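Local coordinates for catabolite control protein A (Lactococcus lactis, PDB 2O20), which probably acts as a global DNA-binding transcription regulator of the LacI family, controlling carbon catabolite repression and activation, at residues D86-M91 against L297-M302; Y92-I97 against L304-M309; A168-K173 against L321-F326; Y185-G188 against E194-E197. The protein carries 1 engineered substitution. All blocks are in the same frame, centred on the assembly; numbering follows the deposited sequence. Where two conformers were deposited one is given.

Contact 1: residues D86-M91 against L297-M302. Engineered in segment 86-91: Ala-89 (natural residue Asp).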
loop_
_atom_site.group_PDB
_atom_site.type_symbol
_atom_site.label_atom_id
_atom_site.label_comp_id
_atom_site.label_asym_id
_atom_site.label_seq_id
_atom_site.Cartn_x
_atom_site.Cartn_y
_atom_site.Cartn_z
ATOM N N ASP D 86 -15.768 3.170 -0.429
ATOM C CA ASP D 86 -16.345 1.870 -0.064
ATOM C C ASP D 86 -17.279 1.946 1.152
ATOM O O ASP D 86 -18.371 1.378 1.143
ATOM C CB ASP D 86 -15.200 0.890 0.193
ATOM C CG ASP D 86 -15.662 -0.538 0.438
ATOM O OD1 ASP D 86 -15.167 -1.166 1.407
ATOM O OD2 ASP D 86 -16.483 -1.034 -0.347
ATOM N N ASP D 87 -16.837 2.637 2.208
ATOM C CA ASP D 87 -17.622 2.754 3.416
ATOM C C ASP D 87 -18.979 3.436 3.201
ATOM O O ASP D 87 -20.011 2.976 3.755
ATOM C CB ASP D 87 -16.800 3.433 4.511
ATOM C CG ASP D 87 -15.816 2.469 5.175
ATOM O OD1 ASP D 87 -15.737 1.307 4.703
ATOM O OD2 ASP D 87 -15.097 2.886 6.133
ATOM N N ILE D 88 -18.991 4.503 2.401
ATOM C CA ILE D 88 -20.221 5.230 2.139
ATOM C C ILE D 88 -21.156 4.444 1.217
ATOM O O ILE D 88 -22.392 4.396 1.433
ATOM C CB ILE D 88 -19.932 6.644 1.554
ATOM C CG1 ILE D 88 -19.131 7.505 2.559
ATOM C CG2 ILE D 88 -21.242 7.345 1.134
ATOM C CD1 ILE D 88 -19.948 7.971 3.751
ATOM N N ALA D 89 -20.590 3.833 0.187
ATOM C CA ALA D 89 -21.377 3.006 -0.732
ATOM C C ALA D 89 -21.966 1.764 -0.016
ATOM O O ALA D 89 -23.144 1.432 -0.172
ATOM C CB ALA D 89 -20.516 2.580 -1.934
ATOM N N SER D 90 -21.158 1.106 0.805
ATOM C CA SER D 90 -21.612 -0.051 1.566
ATOM C C SER D 90 -22.723 0.244 2.608
ATOM O O SER D 90 -23.544 -0.637 2.927
ATOM C CB SER D 90 -20.416 -0.723 2.239
ATOM O OG SER D 90 -19.548 -1.234 1.242
ATOM N N MET D 91 -22.768 1.474 3.105
ATOM C CA MET D 91 -23.827 1.920 3.997
ATOM C C MET D 91 -25.207 1.796 3.339
ATOM O O MET D 91 -26.201 1.518 4.012
ATOM C CB MET D 91 -23.561 3.371 4.384
ATOM C CG MET D 91 -24.487 3.941 5.409
ATOM S SD MET D 91 -23.828 5.469 6.106
ATOM C CE MET D 91 -23.621 6.485 4.650
ATOM N N LEU D 297 -11.606 12.485 1.489
ATOM C CA LEU D 297 -11.720 12.793 0.076
ATOM C C LEU D 297 -12.635 11.804 -0.633
ATOM O O LEU D 297 -13.490 12.217 -1.423
ATOM C CB LEU D 297 -10.320 12.797 -0.601
ATOM C CG LEU D 297 -9.340 13.927 -0.309
ATOM C CD1 LEU D 297 -7.985 13.598 -0.861
ATOM C CD2 LEU D 297 -9.822 15.259 -0.900
ATOM N N GLY D 298 -12.432 10.503 -0.367
ATOM C CA GLY D 298 -13.300 9.412 -0.861
ATOM C C GLY D 298 -14.745 9.457 -0.319
ATOM O O GLY D 298 -15.709 9.326 -1.081
ATOM N N ALA D 299 -14.892 9.612 0.995
ATOM C CA ALA D 299 -16.216 9.671 1.623
ATOM C C ALA D 299 -17.019 10.857 1.098
ATOM O O ALA D 299 -18.200 10.721 0.732
ATOM C CB ALA D 299 -16.090 9.726 3.136
ATOM N N VAL D 300 -16.380 12.024 1.038
ATOM C CA VAL D 300 -17.041 13.246 0.568
ATOM C C VAL D 300 -17.454 13.087 -0.891
ATOM O O VAL D 300 -18.562 13.479 -1.266
ATOM C CB VAL D 300 -16.151 14.524 0.814
ATOM C CG1 VAL D 300 -16.686 15.721 0.077
ATOM C CG2 VAL D 300 -16.083 14.821 2.306
ATOM N N ALA D 301 -16.575 12.486 -1.701
ATOM C CA ALA D 301 -16.871 12.226 -3.102
ATOM C C ALA D 301 -18.047 11.281 -3.267
ATOM O O ALA D 301 -18.911 11.481 -4.138
ATOM C CB ALA D 301 -15.665 11.643 -3.788
ATOM N N MET D 302 -18.082 10.223 -2.460
ATOM C CA MET D 302 -19.153 9.228 -2.605
ATOM C C MET D 302 -20.522 9.804 -2.121
ATOM O O MET D 302 -21.584 9.494 -2.688
ATOM C CB MET D 302 -18.760 7.914 -1.906
ATOM C CG MET D 302 -19.679 6.756 -2.203
ATOM S SD MET D 302 -19.807 6.252 -3.948
ATOM C CE MET D 302 -21.572 6.428 -4.199
#
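Ala-299 is the first residue of 297-302 to meet the other helix: its CA and CB press against the isoleucine of 86-91, and Ala-299 CB lies 3.8 Å from Ile-88 CG1. The small methyl lets the backbones come close here, with the CA atoms of Ile-88 and Ala-299 6.0 Å apart. One turn further on, Met-302 receives the other branch of Ile-88, with Met-302 CG 3.7 Å from Ile-88 CG2. The two branches of the isoleucine thus divide between successive turns of helix 294-309, CG1 beside Ala-299 and CG2, anti to its own backbone N, against the methionine. Met-302 starts out with CG opposite its backbone N (chi1 -170°), then bends at chi2 and chi3, which carries it past Ile-88 in the opposite direction. Its SD passes 4.2 Å from the CB of Ala-89, an engineered residue that is Asp in the natural sequence. The contact is wholly apolar and buried. The axes of the two short helical segments come within 8.5 Å, with 37° between their N-to-C directions. Beyond the pair, Leu-297 and Ala-301 pack on strands 145-148 and 159-161, while Asp-86 and Ala-89 lie on Met-96 of strand 95-100; helices 76-91 and 294-309 therefore lie side by side against the parallel sheet of one lobe, and Asp-86 also touches Asn-100 of the second subunit.

Contact 2: residues Y92-I97 against L304-M309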
loop_
_atom_site.group_PDB
_atom_site.type_symbol
_atom_site.label_atom_id
_atom_site.label_comp_id
_atom_site.label_asym_id
_atom_site.label_seq_id
_atom_site.Cartn_x
_atom_site.Cartn_y
_atom_site.Cartn_z
ATOM N N TYR D 92 -25.257 2.044 2.028
ATOM C CA TYR D 92 -26.490 1.924 1.252
ATOM C C TYR D 92 -26.635 0.567 0.552
ATOM O O TYR D 92 -27.542 0.386 -0.230
ATOM C CB TYR D 92 -26.578 3.052 0.226
ATOM C CG TYR D 92 -26.593 4.434 0.837
ATOM C CD1 TYR D 92 -27.671 4.866 1.620
ATOM C CD2 TYR D 92 -25.524 5.299 0.661
ATOM C CE1 TYR D 92 -27.677 6.144 2.202
ATOM C CE2 TYR D 92 -25.537 6.576 1.209
ATOM C CZ TYR D 92 -26.621 6.989 1.973
ATOM O OH TYR D 92 -26.628 8.252 2.527
ATOM N N LYS D 93 -25.725 -0.366 0.852
ATOM C CA LYS D 93 -25.617 -1.664 0.197
ATOM C C LYS D 93 -25.510 -1.597 -1.345
ATOM O O LYS D 93 -26.055 -2.438 -2.063
ATOM C CB LYS D 93 -26.751 -2.582 0.666
ATOM C CG LYS D 93 -27.143 -2.350 2.113
ATOM C CD LYS D 93 -27.310 -3.592 2.989
ATOM C CE LYS D 93 -28.127 -4.687 2.386
ATOM N NZ LYS D 93 -28.398 -5.796 3.368
ATOM N N TYR D 94 -24.797 -0.587 -1.845
ATOM C CA TYR D 94 -24.523 -0.464 -3.285
ATOM C C TYR D 94 -23.442 -1.484 -3.659
ATOM O O TYR D 94 -22.623 -1.872 -2.811
ATOM C CB TYR D 94 -24.005 0.935 -3.669
ATOM C CG TYR D 94 -24.954 2.099 -3.432
ATOM C CD1 TYR D 94 -26.345 1.918 -3.314
ATOM C CD2 TYR D 94 -24.451 3.408 -3.374
ATOM C CE1 TYR D 94 -27.193 3.006 -3.113
ATOM C CE2 TYR D 94 -25.286 4.494 -3.167
ATOM C CZ TYR D 94 -26.646 4.295 -3.043
ATOM O OH TYR D 94 -27.417 5.395 -2.839
ATOM N N ASN D 95 -23.421 -1.903 -4.911
ATOM C CA ASN D 95 -22.309 -2.721 -5.421
ATOM C C ASN D 95 -21.146 -1.817 -5.803
ATOM O O ASN D 95 -21.347 -0.719 -6.320
ATOM C CB ASN D 95 -22.732 -3.548 -6.646
ATOM C CG ASN D 95 -23.899 -4.464 -6.375
ATOM O OD1 ASN D 95 -24.825 -4.542 -7.187
ATOM N ND2 ASN D 95 -23.859 -5.171 -5.271
ATOM N N MET D 96 -19.920 -2.280 -5.558
ATOM C CA MET D 96 -18.685 -1.542 -5.888
ATOM C C MET D 96 -17.873 -2.383 -6.885
ATOM O O MET D 96 -17.661 -3.569 -6.639
ATOM C CB MET D 96 -17.809 -1.386 -4.635
ATOM C CG MET D 96 -18.302 -0.409 -3.594
ATOM S SD MET D 96 -17.738 1.249 -3.947
ATOM C CE MET D 96 -15.961 0.997 -3.838
ATOM N N ILE D 97 -17.420 -1.776 -7.981
ATOM C CA ILE D 97 -16.522 -2.439 -8.927
ATOM C C ILE D 97 -15.242 -1.630 -8.980
ATOM O O ILE D 97 -15.282 -0.419 -9.242
ATOM C CB ILE D 97 -17.121 -2.534 -10.367
ATOM C CG1 ILE D 97 -18.454 -3.293 -10.380
ATOM C CG2 ILE D 97 -16.115 -3.206 -11.331
ATOM C CD1 ILE D 97 -19.222 -3.200 -11.709
ATOM N N LEU D 304 -21.385 12.950 -2.509
ATOM C CA LEU D 304 -21.784 13.800 -3.610
ATOM C C LEU D 304 -22.372 12.919 -4.724
ATOM O O LEU D 304 -23.473 13.170 -5.216
ATOM C CB LEU D 304 -20.581 14.630 -4.107
ATOM C CG LEU D 304 -20.775 15.573 -5.305
ATOM C CD1 LEU D 304 -21.887 16.498 -5.050
ATOM C CD2 LEU D 304 -19.521 16.375 -5.590
ATOM N N LEU D 305 -21.650 11.869 -5.098
ATOM C CA LEU D 305 -22.124 10.961 -6.148
ATOM C C LEU D 305 -23.515 10.348 -5.816
ATOM O O LEU D 305 -24.324 10.155 -6.703
ATOM C CB LEU D 305 -21.109 9.854 -6.440
ATOM C CG LEU D 305 -21.391 8.910 -7.636
ATOM C CD1 LEU D 305 -21.513 9.651 -8.994
ATOM C CD2 LEU D 305 -20.337 7.840 -7.741
ATOM N N THR D 306 -23.746 10.027 -4.546
ATOM C CA THR D 306 -24.993 9.462 -4.084
ATOM C C THR D 306 -26.145 10.396 -4.451
ATOM O O THR D 306 -27.206 9.939 -4.920
ATOM C CB THR D 306 -24.950 9.181 -2.550
ATOM O OG1 THR D 306 -23.979 8.172 -2.293
ATOM C CG2 THR D 306 -26.299 8.647 -2.028
ATOM N N LYS D 307 -25.925 11.699 -4.290
ATOM C CA LYS D 307 -26.962 12.680 -4.630
ATOM C C LYS D 307 -27.197 12.754 -6.139
ATOM O O LYS D 307 -28.342 12.803 -6.571
ATOM C CB LYS D 307 -26.597 14.070 -4.089
ATOM C CG LYS D 307 -26.429 14.153 -2.590
ATOM C CD LYS D 307 -25.761 15.469 -2.209
ATOM C CE LYS D 307 -25.491 15.571 -0.720
ATOM N NZ LYS D 307 -24.903 16.896 -0.390
ATOM N N LEU D 308 -26.115 12.741 -6.921
ATOM C CA LEU D 308 -26.209 12.793 -8.372
ATOM C C LEU D 308 -26.996 11.608 -8.902
ATOM O O LEU D 308 -27.864 11.764 -9.777
ATOM C CB LEU D 308 -24.812 12.872 -9.023
ATOM C CG LEU D 308 -23.993 14.123 -8.617
ATOM C CD1 LEU D 308 -22.653 14.161 -9.346
ATOM C CD2 LEU D 308 -24.771 15.425 -8.870
ATOM N N MET D 309 -26.731 10.427 -8.353
ATOM C CA MET D 309 -27.382 9.213 -8.823
ATOM C C MET D 309 -28.862 9.166 -8.462
ATOM O O MET D 309 -29.607 8.464 -9.107
ATOM C CB MET D 309 -26.676 7.971 -8.272
ATOM C CG MET D 309 -25.246 7.801 -8.783
ATOM S SD MET D 309 -24.509 6.215 -8.312
ATOM C CE MET D 309 -24.358 6.318 -6.516
HETATM O O HOH W 1 -27.488 7.062 -5.063
#
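The Tyr-94 ring has Thr-306 OG1 at its edge, near the ring plane, with 4.0 Å between OG1 and Tyr-94 CE2. One face of the same ring carries Tyr-92 CB, 3.4 Å above the plane and displaced toward the rim. The Tyr-92 ring is met obliquely by Thr-306 CG2, 3.9 Å from its CE2. That methyl also lies 3.5 Å from Tyr-94 OH, which makes Thr-306 the point where both tyrosines converge on the helix. Its chi1 of -65° turns CG2 opposite the backbone N and out to the rings, and leaves OG1 beside the N to bond Met-302 O one turn back. Met-309, bent at chi3, brings its CE to 3.9 Å from Tyr-94 CE2 as the two side chains slide past each other. A water bridges the hydroxyl of Tyr-94 to the helix, lying 2.8 Å from Tyr-94 OH and donating to Thr-306 O. At Thr-306, a glycine would probably open a gap between the helix and the two tyrosines and leave Met-302 O without its side-chain donor. Just before Tyr-94, Lys-93 is the C-prime residue of the Schellman motif that ends helix 76-91, and from this turn the chain enters strand 95-100, which pairs with strand 65-70; Met-309 reaches Val-66 on that neighbour, so helix 294-309 packs against the sheet near its edge.

Contact 3: residues A168-K173 against L321-F326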
loop_
_atom_site.group_PDB
_atom_site.type_symbol
_atom_site.label_atom_id
_atom_site.label_comp_id
_atom_site.label_asym_id
_atom_site.label_seq_id
_atom_site.Cartn_x
_atom_site.Cartn_y
_atom_site.Cartn_z
ATOM N N ALA D 168 1.362 23.969 -1.682
ATOM C CA ALA D 168 2.658 24.201 -2.346
ATOM C C ALA D 168 3.313 25.517 -1.853
ATOM O O ALA D 168 4.526 25.563 -1.655
ATOM C CB ALA D 168 2.492 24.200 -3.873
ATOM N N TYR D 169 2.515 26.564 -1.625
ATOM C CA TYR D 169 2.996 27.815 -1.023
ATOM C C TYR D 169 3.545 27.599 0.395
ATOM O O TYR D 169 4.669 27.993 0.664
ATOM C CB TYR D 169 1.879 28.891 -1.007
ATOM C CG TYR D 169 2.258 30.168 -0.285
ATOM C CD1 TYR D 169 3.017 31.157 -0.918
ATOM C CD2 TYR D 169 1.857 30.385 1.037
ATOM C CE1 TYR D 169 3.361 32.335 -0.255
ATOM C CE2 TYR D 169 2.172 31.555 1.708
ATOM C CZ TYR D 169 2.940 32.528 1.063
ATOM O OH TYR D 169 3.259 33.684 1.737
ATOM N N GLN D 170 2.769 26.949 1.272
ATOM C CA GLN D 170 3.184 26.707 2.672
ATOM C C GLN D 170 4.433 25.786 2.738
ATOM O O GLN D 170 5.324 26.006 3.542
ATOM C CB GLN D 170 2.058 26.067 3.480
ATOM C CG GLN D 170 0.890 26.996 3.793
ATOM C CD GLN D 170 -0.349 26.240 4.220
ATOM O OE1 GLN D 170 -0.408 25.014 4.118
ATOM N NE2 GLN D 170 -1.362 26.977 4.689
ATOM N N SER D 171 4.488 24.769 1.875
ATOM C CA SER D 171 5.634 23.864 1.815
ATOM C C SER D 171 6.929 24.599 1.418
ATOM O O SER D 171 8.007 24.435 2.052
ATOM C CB SER D 171 5.352 22.713 0.812
ATOM O OG SER D 171 4.286 21.923 1.252
ATOM N N THR D 172 6.839 25.380 0.345
ATOM C CA THR D 172 7.989 26.147 -0.150
ATOM C C THR D 172 8.451 27.166 0.911
ATOM O O THR D 172 9.635 27.253 1.200
ATOM C CB THR D 172 7.661 26.827 -1.490
ATOM O OG1 THR D 172 7.174 25.837 -2.413
ATOM C CG2 THR D 172 8.885 27.578 -2.067
ATOM N N LYS D 173 7.507 27.897 1.522
ATOM C CA LYS D 173 7.835 28.862 2.573
ATOM C C LYS D 173 8.517 28.241 3.790
ATOM O O LYS D 173 9.404 28.831 4.378
ATOM C CB LYS D 173 6.548 29.604 3.018
ATOM C CG LYS D 173 6.773 30.852 3.806
ATOM C CD LYS D 173 5.421 31.561 4.107
ATOM C CE LYS D 173 5.627 32.922 4.717
ATOM N NZ LYS D 173 4.319 33.625 4.803
ATOM N N LEU D 321 -11.131 20.315 0.546
ATOM C CA LEU D 321 -11.014 19.932 1.949
ATOM C C LEU D 321 -9.738 20.509 2.543
ATOM O O LEU D 321 -8.746 20.679 1.839
ATOM C CB LEU D 321 -11.040 18.399 2.104
ATOM C CG LEU D 321 -12.238 17.619 1.527
ATOM C CD1 LEU D 321 -12.158 16.156 1.960
ATOM C CD2 LEU D 321 -13.591 18.248 1.897
ATOM N N ASP D 322 -9.740 20.802 3.841
ATOM C CA ASP D 322 -8.536 21.354 4.473
ATOM C C ASP D 322 -7.373 20.351 4.542
ATOM O O ASP D 322 -7.586 19.152 4.501
ATOM C CB ASP D 322 -8.830 21.796 5.895
ATOM C CG ASP D 322 -9.867 22.892 5.970
ATOM O OD1 ASP D 322 -9.931 23.760 5.059
ATOM O OD2 ASP D 322 -10.611 22.849 6.960
ATOM N N HIS D 323 -6.147 20.863 4.673
ATOM C CA HIS D 323 -4.944 20.030 4.872
ATOM C C HIS D 323 -4.112 20.657 6.004
ATOM O O HIS D 323 -4.392 21.767 6.442
ATOM C CB HIS D 323 -4.097 20.008 3.596
ATOM C CG HIS D 323 -3.493 21.332 3.254
ATOM N ND1 HIS D 323 -4.194 22.312 2.580
ATOM C CD2 HIS D 323 -2.278 21.863 3.537
ATOM C CE1 HIS D 323 -3.420 23.370 2.423
ATOM N NE2 HIS D 323 -2.262 23.134 3.020
ATOM N N GLU D 324 -3.081 19.948 6.447
ATOM C CA GLU D 324 -2.106 20.438 7.435
ATOM C C GLU D 324 -0.714 20.042 6.941
ATOM O O GLU D 324 -0.606 19.302 5.968
ATOM C CB GLU D 324 -2.325 19.757 8.792
ATOM C CG GLU D 324 -3.712 19.849 9.355
ATOM C CD GLU D 324 -4.183 18.500 9.867
ATOM O OE1 GLU D 324 -4.540 17.640 9.011
ATOM O OE2 GLU D 324 -4.186 18.296 11.113
ATOM N N ILE D 325 0.334 20.536 7.616
ATOM C CA ILE D 325 1.717 20.047 7.412
ATOM C C ILE D 325 2.150 19.408 8.713
ATOM O O ILE D 325 2.006 20.001 9.793
ATOM C CB ILE D 325 2.673 21.170 6.992
ATOM C CG1 ILE D 325 2.294 21.667 5.589
ATOM C CG2 ILE D 325 4.144 20.714 7.046
ATOM C CD1 ILE D 325 3.217 22.666 4.981
ATOM N N PHE D 326 2.611 18.160 8.623
ATOM C CA PHE D 326 3.194 17.462 9.756
ATOM C C PHE D 326 4.716 17.494 9.688
ATOM O O PHE D 326 5.304 16.894 8.779
ATOM C CB PHE D 326 2.729 16.001 9.770
ATOM C CG PHE D 326 1.245 15.819 10.025
ATOM C CD1 PHE D 326 0.479 16.811 10.647
ATOM C CD2 PHE D 326 0.641 14.629 9.705
ATOM C CE1 PHE D 326 -0.879 16.618 10.861
ATOM C CE2 PHE D 326 -0.715 14.421 9.941
ATOM C CZ PHE D 326 -1.468 15.416 10.523
#
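Gln-170, the first residue of the helical segment to reach across, does so twice: its CB packs 3.9 Å from Ile-325 CD1, and its carboxamide oxygen takes a hydrogen bond from His-323 NE2. The bond is 2.9 Å from NE2 to OE1 and moderately bent, with an N-H...O angle of 150°. The chain of Gln-170 is extended beyond CG, so that it spans the space to the imidazole, which comes from the opposite direction. OE1 lies at the ring edge near NE2, but the amide and ring planes are turned 51° apart, and the donor stands tilted from the carbonyl plane. NE2 of His-323 carries a proton in this bond. A chi1 of 67° sets CG of the histidine between its backbone N and carbonyl carbon and points NE2 at the helix. Replacing His-323 with an alanine would probably leave Gln-170 OE1 without this donor and the amide freer to turn.

Segment 321-326 belongs to one of the hinge crossings of the type I periplasmic-binding-protein fold used by LacI-family regulators: it follows strand 318-320 of one lobe's sheet and becomes strand 324-326, antiparallel to 289-291. Helix 164-177 belongs to the second lobe and packs on its sheet through Ser-171 and Thr-172 against Val-244. Ser-171 comes next along the helix, its OG 3.9 Å from Ile-325 CD1; that hydroxyl bonds to Ala-167 O, so the approach is packing alone. The isoleucine also touches Val-290 on the paired strand.

Contact 4: residues Y185-G188 against E194-E197. With SO4 (sulfate ion), chain L.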
loop_
_atom_site.group_PDB
_atom_site.type_symbol
_atom_site.label_atom_id
_atom_site.label_comp_id
_atom_site.label_asym_id
_atom_site.label_seq_id
_atom_site.Cartn_x
_atom_site.Cartn_y
_atom_site.Cartn_z
ATOM N N TYR D 185 11.108 21.675 -6.991
ATOM C CA TYR D 185 9.749 21.137 -6.977
ATOM C C TYR D 185 9.681 19.925 -7.925
ATOM O O TYR D 185 9.990 20.004 -9.130
ATOM C CB TYR D 185 8.687 22.184 -7.390
ATOM C CG TYR D 185 7.365 21.873 -6.718
ATOM C CD1 TYR D 185 6.916 22.637 -5.647
ATOM C CD2 TYR D 185 6.612 20.754 -7.085
ATOM C CE1 TYR D 185 5.751 22.317 -4.993
ATOM C CE2 TYR D 185 5.422 20.433 -6.428
ATOM C CZ TYR D 185 5.017 21.220 -5.375
ATOM O OH TYR D 185 3.855 20.947 -4.696
ATOM N N ILE D 186 9.287 18.785 -7.370
ATOM C CA ILE D 186 9.175 17.543 -8.146
ATOM C C ILE D 186 7.656 17.212 -8.291
ATOM O O ILE D 186 6.940 17.087 -7.292
ATOM C CB ILE D 186 9.964 16.365 -7.492
ATOM C CG1 ILE D 186 11.466 16.679 -7.428
ATOM C CG2 ILE D 186 9.769 15.097 -8.289
ATOM C CD1 ILE D 186 12.222 15.898 -6.413
ATOM N N MET D 187 7.187 17.090 -9.527
ATOM C CA MET D 187 5.763 16.893 -9.806
ATOM C C MET D 187 5.530 15.892 -10.924
ATOM O O MET D 187 6.491 15.391 -11.526
ATOM C CB MET D 187 5.114 18.235 -10.208
ATOM C CG MET D 187 5.753 18.903 -11.452
ATOM S SD MET D 187 4.769 20.333 -11.992
ATOM C CE MET D 187 4.690 21.257 -10.487
ATOM N N GLY D 188 4.241 15.652 -11.209
ATOM C CA GLY D 188 3.782 14.971 -12.421
ATOM C C GLY D 188 3.809 15.862 -13.658
ATOM O O GLY D 188 4.762 16.598 -13.874
ATOM N N GLU D 194 -4.041 20.788 -11.320
ATOM C CA GLU D 194 -3.465 20.637 -9.982
ATOM C C GLU D 194 -1.969 20.975 -9.907
ATOM O O GLU D 194 -1.501 21.558 -8.929
ATOM C CB GLU D 194 -3.724 19.217 -9.438
ATOM C CG GLU D 194 -3.378 18.065 -10.380
ATOM C CD GLU D 194 -4.512 17.658 -11.357
ATOM O OE1 GLU D 194 -5.467 18.442 -11.597
ATOM O OE2 GLU D 194 -4.421 16.526 -11.890
ATOM N N ASN D 195 -1.237 20.636 -10.963
ATOM C CA ASN D 195 0.201 20.941 -11.041
ATOM C C ASN D 195 0.550 22.390 -11.446
ATOM O O ASN D 195 1.542 22.948 -10.984
ATOM C CB ASN D 195 0.871 19.937 -11.970
ATOM C CG ASN D 195 0.947 18.571 -11.353
ATOM O OD1 ASN D 195 1.113 18.466 -10.138
ATOM N ND2 ASN D 195 0.801 17.511 -12.166
ATOM N N THR D 196 -0.269 22.988 -12.298
ATOM C CA THR D 196 -0.202 24.440 -12.544
ATOM C C THR D 196 -0.546 25.216 -11.269
ATOM O O THR D 196 0.041 26.245 -11.015
ATOM C CB THR D 196 -1.105 24.847 -13.712
ATOM O OG1 THR D 196 -2.418 24.364 -13.467
ATOM C CG2 THR D 196 -0.634 24.241 -14.992
ATOM N N GLU D 197 -1.435 24.681 -10.425
ATOM C CA GLU D 197 -1.752 25.297 -9.119
ATOM C C GLU D 197 -0.577 25.174 -8.129
ATOM O O GLU D 197 -0.259 26.132 -7.431
ATOM C CB GLU D 197 -3.032 24.695 -8.516
ATOM C CG GLU D 197 -4.289 24.840 -9.398
ATOM C CD GLU D 197 -5.043 26.148 -9.218
ATOM O OE1 GLU D 197 -4.623 27.006 -8.408
ATOM O OE2 GLU D 197 -6.078 26.316 -9.902
HETATM S S SO4 L . -0.728 14.417 -10.543
HETATM O O1 SO4 L . -1.533 14.937 -11.655
HETATM O O2 SO4 L . 0.689 14.622 -10.850
HETATM O O3 SO4 L . -1.088 15.123 -9.313
HETATM O O4 SO4 L . -0.995 12.984 -10.398
#
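Asn-195 crosses from helix 193-208 to the loop after strand 183-186, and its CB lies 3.9 Å from Met-187 SD. Its CG is 4.0 Å from sulfate O2. Further out, OD1 stands 4.0 Å from Met-187 CB and accepts a hydrogen bond from Arg-198 NH1. The nitrogen, ND2, approaches Gly-188 C at 3.7 Å, bonds Ser-189 O, and also donates to the sulfate: ND2 to O2 is 3.2 Å and nearly straight, at 174°. With both amide atoms bonded, the rotation of the group is well fixed. Met-187 bends at chi3 and slides past in the opposite direction, its CE reaching 3.6 Å from the backbone O of Asn-195. Gly-188 comes within 3.5 Å of sulfate O2 through its CA, and any CB here would collide with that oxygen. The ion probably stems from the crystallisation liquor; its place near both lobes, beside Glu-194, which is bonded to Thr-150 and Ile-151, is consistent with the effector cleft of LacI-family relatives. Strand 183-186 lies between 218-219 and 242-245 and opens the beta-alpha-beta unit with helix 193-208, against which Tyr-185 sets its ring edge-to-face with Tyr-202.

How the contacts relate
Contacts 1 and 2 are successive stretches of one interface along helix 294-309, centres 8 Å apart. Two methionines join them, Met-302 CE lying 3.6 Å from Met-309 CE, and Ala-89 CB meets Met-96 SD at 3.7 Å. Contact 3, centred about 25 Å from contact 1, touches it through Leu-321, whose CD1 is 3.7 Å from Leu-297 N, where the hinge crossing leaves the first lobe. Contact 4 lies in the second lobe, centred about 14 Å from contact 3; Ala-168 CB and Tyr-185 OH meet at 3.6 Å. Its centre is about 27 and 31 Å from those of contacts 1 and 2, nearest atoms about 11 and 15 Å; its sulfate touches neither.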